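Local coordinates for alpha-galactosidase (PDB 3MI6), which probably hydrolyses terminal, non-reducing alpha-D-galactose residues from alpha-D-galactosides, as a member of glycoside hydrolase family 36, at residues I262-D265 with T269-I272; E455-L460 with Y512-Q517. One frame throughout, in Å; residues are numbered along the deposited sequence.

The two contacts lie in different domains and follow one another along the chain, contact 1 closing before contact 2 opens. Contact 1 is the end of a beta hairpin, strands 258-264 and 270-274, in an antiparallel sheet of the family 36 N-terminal domain. Contact 2 joins helices 454-471 and 500-518 of the Melibiase domain, whose eight parallel strands close into a barrel. Their centres are about 41 Å apart and their nearest atoms about 27 Å, and they share no sheet or helix. Contact 1 thus holds a hairpin away from the predicted substrate site; contact 2 ties two barrel helices near it, the side chain of Val457 about 8 Å from that of Trp478 of that site.

Contact 1. Residues I262-D265 with T269-I272; sequences IEVD and TSRI
Glu263 and Arg271 face each other as the hydrogen-bonded pair of this antiparallel hairpin and satisfy each other's backbone. Glu263 N gives its hydrogen to Arg271 O at 3.0 Å, and Arg271 N returns one to Glu263 O at 2.9 Å, the latter in the carbonyl plane. Glu263 O also receives a CA-H...O contact from Ser270 CA. Nearer the turn, Asp265 N donates to Thr269 O at 3.0 Å, and the Asp265 carboxylate reaches across the turn to Thr269. Its CG sits between the backbone N and the carbonyl carbon (chi1 73°), which carries OD1 to 2.7 Å from Thr269 N, a donor that meets the oxygen head-on. Thr269 OG1 stands 2.8 Å from the same OD1. A water donates to Asp265 OD2 and accepts a weak bond from Thr269 OG1, a weak bridge between the side chains.

Ile262 and Ile272 make an apolar contact, lying alongside each other with Ile262 CD1 against Ile272 CG1. On the same face of the sheet, Ser270 OG hydrogen-bonds to Asp188 O. The opposite face carries Glu263 and Arg271, whose polar ends turn to other partners. Arg271 makes salt bridges with Asp185 and Asp84 and donates to Gln87 O, while Glu263 OE1 accepts from Gln87 N.

Strand 214-219 pairs with the outer edge of 258-264 and strand 174-186 with that of 270-274, placing the hairpin inside the sheet, with Ile262 and Ile272 packed on Met233 and Leu235 of strand 233-236.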
# COMPACT_ATOMS: atom_id res chain seq x y z
N ILE D 262 21.15 -8.12 3.93
CA ILE D 262 20.10 -8.74 4.70
C ILE D 262 19.46 -9.83 3.89
O ILE D 262 18.92 -9.58 2.81
CB ILE D 262 19.03 -7.76 5.03
CG1 ILE D 262 19.62 -6.62 5.80
CG2 ILE D 262 17.99 -8.41 5.88
CD1 ILE D 262 18.75 -6.26 6.97
N GLU D 263 19.50 -11.05 4.42
CA GLU D 263 19.00 -12.21 3.73
C GLU D 263 17.88 -12.82 4.56
O GLU D 263 18.02 -13.01 5.76
CB GLU D 263 20.12 -13.23 3.51
CG GLU D 263 19.76 -14.39 2.58
CD GLU D 263 20.92 -15.37 2.44
OE1 GLU D 263 21.83 -15.31 3.30
OE2 GLU D 263 20.91 -16.20 1.48
N VAL D 264 16.77 -13.09 3.89
CA VAL D 264 15.62 -13.74 4.50
C VAL D 264 15.61 -15.14 3.95
O VAL D 264 15.49 -15.34 2.74
CB VAL D 264 14.32 -13.01 4.13
CG1 VAL D 264 13.12 -13.70 4.74
CG2 VAL D 264 14.39 -11.53 4.58
N ASP D 265 15.76 -16.13 4.83
CA ASP D 265 15.92 -17.50 4.38
C ASP D 265 14.59 -18.21 4.24
O ASP D 265 13.52 -17.62 4.41
CB ASP D 265 16.82 -18.30 5.33
CG ASP D 265 16.14 -18.63 6.65
OD1 ASP D 265 15.24 -17.88 7.05
OD2 ASP D 265 16.51 -19.64 7.29
N THR D 269 13.72 -16.22 8.55
CA THR D 269 14.68 -15.55 9.43
C THR D 269 15.57 -14.59 8.66
O THR D 269 15.67 -14.65 7.42
CB THR D 269 15.57 -16.54 10.18
OG1 THR D 269 16.66 -16.96 9.34
CG2 THR D 269 14.75 -17.71 10.65
N SER D 270 16.22 -13.70 9.39
CA SER D 270 17.01 -12.65 8.79
C SER D 270 18.46 -12.68 9.24
O SER D 270 18.74 -12.65 10.43
CB SER D 270 16.42 -11.30 9.17
OG SER D 270 15.08 -11.22 8.75
N ARG D 271 19.37 -12.71 8.27
CA ARG D 271 20.77 -12.49 8.55
C ARG D 271 21.21 -11.09 8.09
O ARG D 271 21.19 -10.79 6.90
CB ARG D 271 21.63 -13.57 7.88
CG ARG D 271 23.11 -13.55 8.29
CD ARG D 271 23.80 -14.84 7.89
NE ARG D 271 23.61 -15.89 8.89
CZ ARG D 271 23.92 -17.17 8.70
NH1 ARG D 271 24.44 -17.57 7.55
NH2 ARG D 271 23.71 -18.05 9.67
N ILE D 272 21.60 -10.25 9.05
CA ILE D 272 22.19 -8.96 8.74
C ILE D 272 23.72 -9.03 8.82
O ILE D 272 24.27 -9.24 9.89
CB ILE D 272 21.67 -7.83 9.69
CG1 ILE D 272 20.15 -7.69 9.64
CG2 ILE D 272 22.28 -6.49 9.31
CD1 ILE D 272 19.37 -8.88 10.16
O HOH W 1 16.86 -20.29 9.89

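Contact 2. Residues E455-L460 with Y512-Q517; sequences EVVDYL and YARLTQ
Asp458 OD1 is gripped by two nitrogens of one guanidinium, Arg514 NH1 at 2.8 Å and Arg514 NH2 at 2.9 Å. The arginine comes end-on and directs one N-H from each terminal nitrogen to this single oxygen, forming a forked salt bridge instead of pairing each nitrogen with its own carboxylate oxygen. OD1 lies close to the guanidinium plane, at the edge between the two terminal nitrogens. Sharing one acceptor bends both bonds, with N-H...O angles of 143° at NH1 and 138° at NH2. NH1 meets OD1 nearly along its C-O axis, whereas NH2 approaches on the anti side and out of the carboxylate plane. The two flat groups are turned almost perpendicular, their planes 82° apart.

Helices 454-471 and 500-518, which carry these residues, belong to the (beta/alpha)8 barrel of the Melibiase domain; they follow the neighbouring barrel strands 408-413 and 475-478 in the chain. The backbones stay well separated here, with 9.4 Å from Val457 CA to Arg514 CA, and the long arginine side chain spans the gap. A bend at chi3 in its otherwise extended chain turns the guanidinium toward Asp458. Val457, whose CB is directed toward helix 500-518, makes an oblique van der Waals contact, its CG1 standing 3.6 Å from Arg514 NH1. A leucine at Arg514 would probably leave the Asp458 carboxylate without its charged mate in this contact and open a gap beside Val457 CG1.

Arg514 also makes a cation-pi contact with Phe461, one turn further along helix 454-471. On helix 500-518 the Tyr512 ring stacks with Trp478, a predicted substrate-binding residue, while Tyr512 O accepts from both Thr516 N and Thr516 OG1, which reach it from opposite faces of its carbonyl plane.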
# COMPACT_ATOMS: atom_id res chain seq x y z
N GLU D 455 55.90 4.84 1.19
CA GLU D 455 56.71 5.96 0.72
C GLU D 455 55.80 7.13 0.35
O GLU D 455 56.16 8.29 0.52
CB GLU D 455 57.65 5.57 -0.44
CG GLU D 455 56.99 5.07 -1.73
CD GLU D 455 56.94 3.53 -1.85
OE1 GLU D 455 56.79 2.83 -0.82
OE2 GLU D 455 57.03 3.02 -3.00
N VAL D 456 54.61 6.81 -0.13
CA VAL D 456 53.66 7.84 -0.53
C VAL D 456 53.12 8.61 0.67
O VAL D 456 53.06 9.84 0.65
CB VAL D 456 52.50 7.24 -1.34
CG1 VAL D 456 51.44 8.29 -1.63
CG2 VAL D 456 53.02 6.64 -2.63
N VAL D 457 52.74 7.90 1.73
CA VAL D 457 52.22 8.54 2.93
C VAL D 457 53.27 9.49 3.55
O VAL D 457 52.93 10.59 3.99
CB VAL D 457 51.69 7.48 3.96
CG1 VAL D 457 51.18 8.15 5.21
CG2 VAL D 457 50.56 6.67 3.34
N ASP D 458 54.54 9.06 3.54
CA ASP D 458 55.65 9.85 4.08
C ASP D 458 55.85 11.16 3.33
O ASP D 458 56.09 12.20 3.93
CB ASP D 458 56.96 9.06 4.03
CG ASP D 458 57.01 7.94 5.07
OD1 ASP D 458 56.23 7.97 6.06
OD2 ASP D 458 57.86 7.04 4.88
N TYR D 459 55.75 11.08 2.01
CA TYR D 459 55.90 12.24 1.15
C TYR D 459 54.76 13.23 1.39
O TYR D 459 54.97 14.45 1.39
CB TYR D 459 55.93 11.82 -0.32
CG TYR D 459 55.92 12.96 -1.31
CD1 TYR D 459 57.08 13.66 -1.62
CD2 TYR D 459 54.74 13.34 -1.94
CE1 TYR D 459 57.07 14.71 -2.54
CE2 TYR D 459 54.72 14.38 -2.84
CZ TYR D 459 55.89 15.07 -3.15
OH TYR D 459 55.85 16.10 -4.05
N LEU D 460 53.56 12.70 1.61
CA LEU D 460 52.41 13.55 1.81
C LEU D 460 52.42 14.15 3.20
O LEU D 460 52.18 15.35 3.37
CB LEU D 460 51.11 12.78 1.55
CG LEU D 460 50.93 12.37 0.09
CD1 LEU D 460 49.70 11.50 -0.07
CD2 LEU D 460 50.86 13.59 -0.80
N TYR D 512 45.96 10.47 8.18
CA TYR D 512 45.15 11.25 9.09
C TYR D 512 45.67 11.01 10.47
O TYR D 512 45.61 11.89 11.33
CB TYR D 512 43.69 10.79 9.05
CG TYR D 512 42.76 11.63 8.21
CD1 TYR D 512 42.26 11.16 7.01
CD2 TYR D 512 42.37 12.89 8.64
CE1 TYR D 512 41.40 11.93 6.25
CE2 TYR D 512 41.52 13.67 7.90
CZ TYR D 512 41.03 13.18 6.70
OH TYR D 512 40.16 13.96 5.95
N ALA D 513 46.16 9.80 10.71
CA ALA D 513 46.60 9.45 12.04
C ALA D 513 47.84 10.25 12.40
O ALA D 513 47.96 10.75 13.52
CB ALA D 513 46.86 7.96 12.14
N ARG D 514 48.76 10.41 11.46
CA ARG D 514 50.01 11.08 11.75
C ARG D 514 49.86 12.59 11.78
O ARG D 514 50.48 13.27 12.59
CB ARG D 514 51.09 10.65 10.77
CG ARG D 514 51.60 9.24 11.06
CD ARG D 514 52.32 8.64 9.88
NE ARG D 514 53.62 9.26 9.62
CZ ARG D 514 54.33 9.04 8.53
NH1 ARG D 514 53.86 8.22 7.59
NH2 ARG D 514 55.51 9.63 8.35
N LEU D 515 49.02 13.13 10.90
CA LEU D 515 48.75 14.56 10.91
C LEU D 515 48.01 15.01 12.18
O LEU D 515 48.33 16.06 12.74
CB LEU D 515 47.95 14.96 9.68
CG LEU D 515 48.59 14.90 8.30
CD1 LEU D 515 47.51 15.17 7.27
CD2 LEU D 515 49.72 15.90 8.18
N THR D 516 47.03 14.24 12.63
CA THR D 516 46.26 14.65 13.81
C THR D 516 47.01 14.48 15.13
O THR D 516 46.77 15.22 16.08
CB THR D 516 44.85 14.00 13.88
OG1 THR D 516 44.94 12.58 14.01
CG2 THR D 516 44.06 14.38 12.65
N GLN D 517 47.95 13.54 15.18
CA GLN D 517 48.76 13.38 16.39
C GLN D 517 49.83 14.47 16.50
O GLN D 517 50.12 14.95 17.59
CB GLN D 517 49.38 11.98 16.46
CG GLN D 517 48.37 10.90 16.22
CD GLN D 517 48.68 9.62 16.96
OE1 GLN D 517 48.85 8.56 16.34
NE2 GLN D 517 48.75 9.72 18.29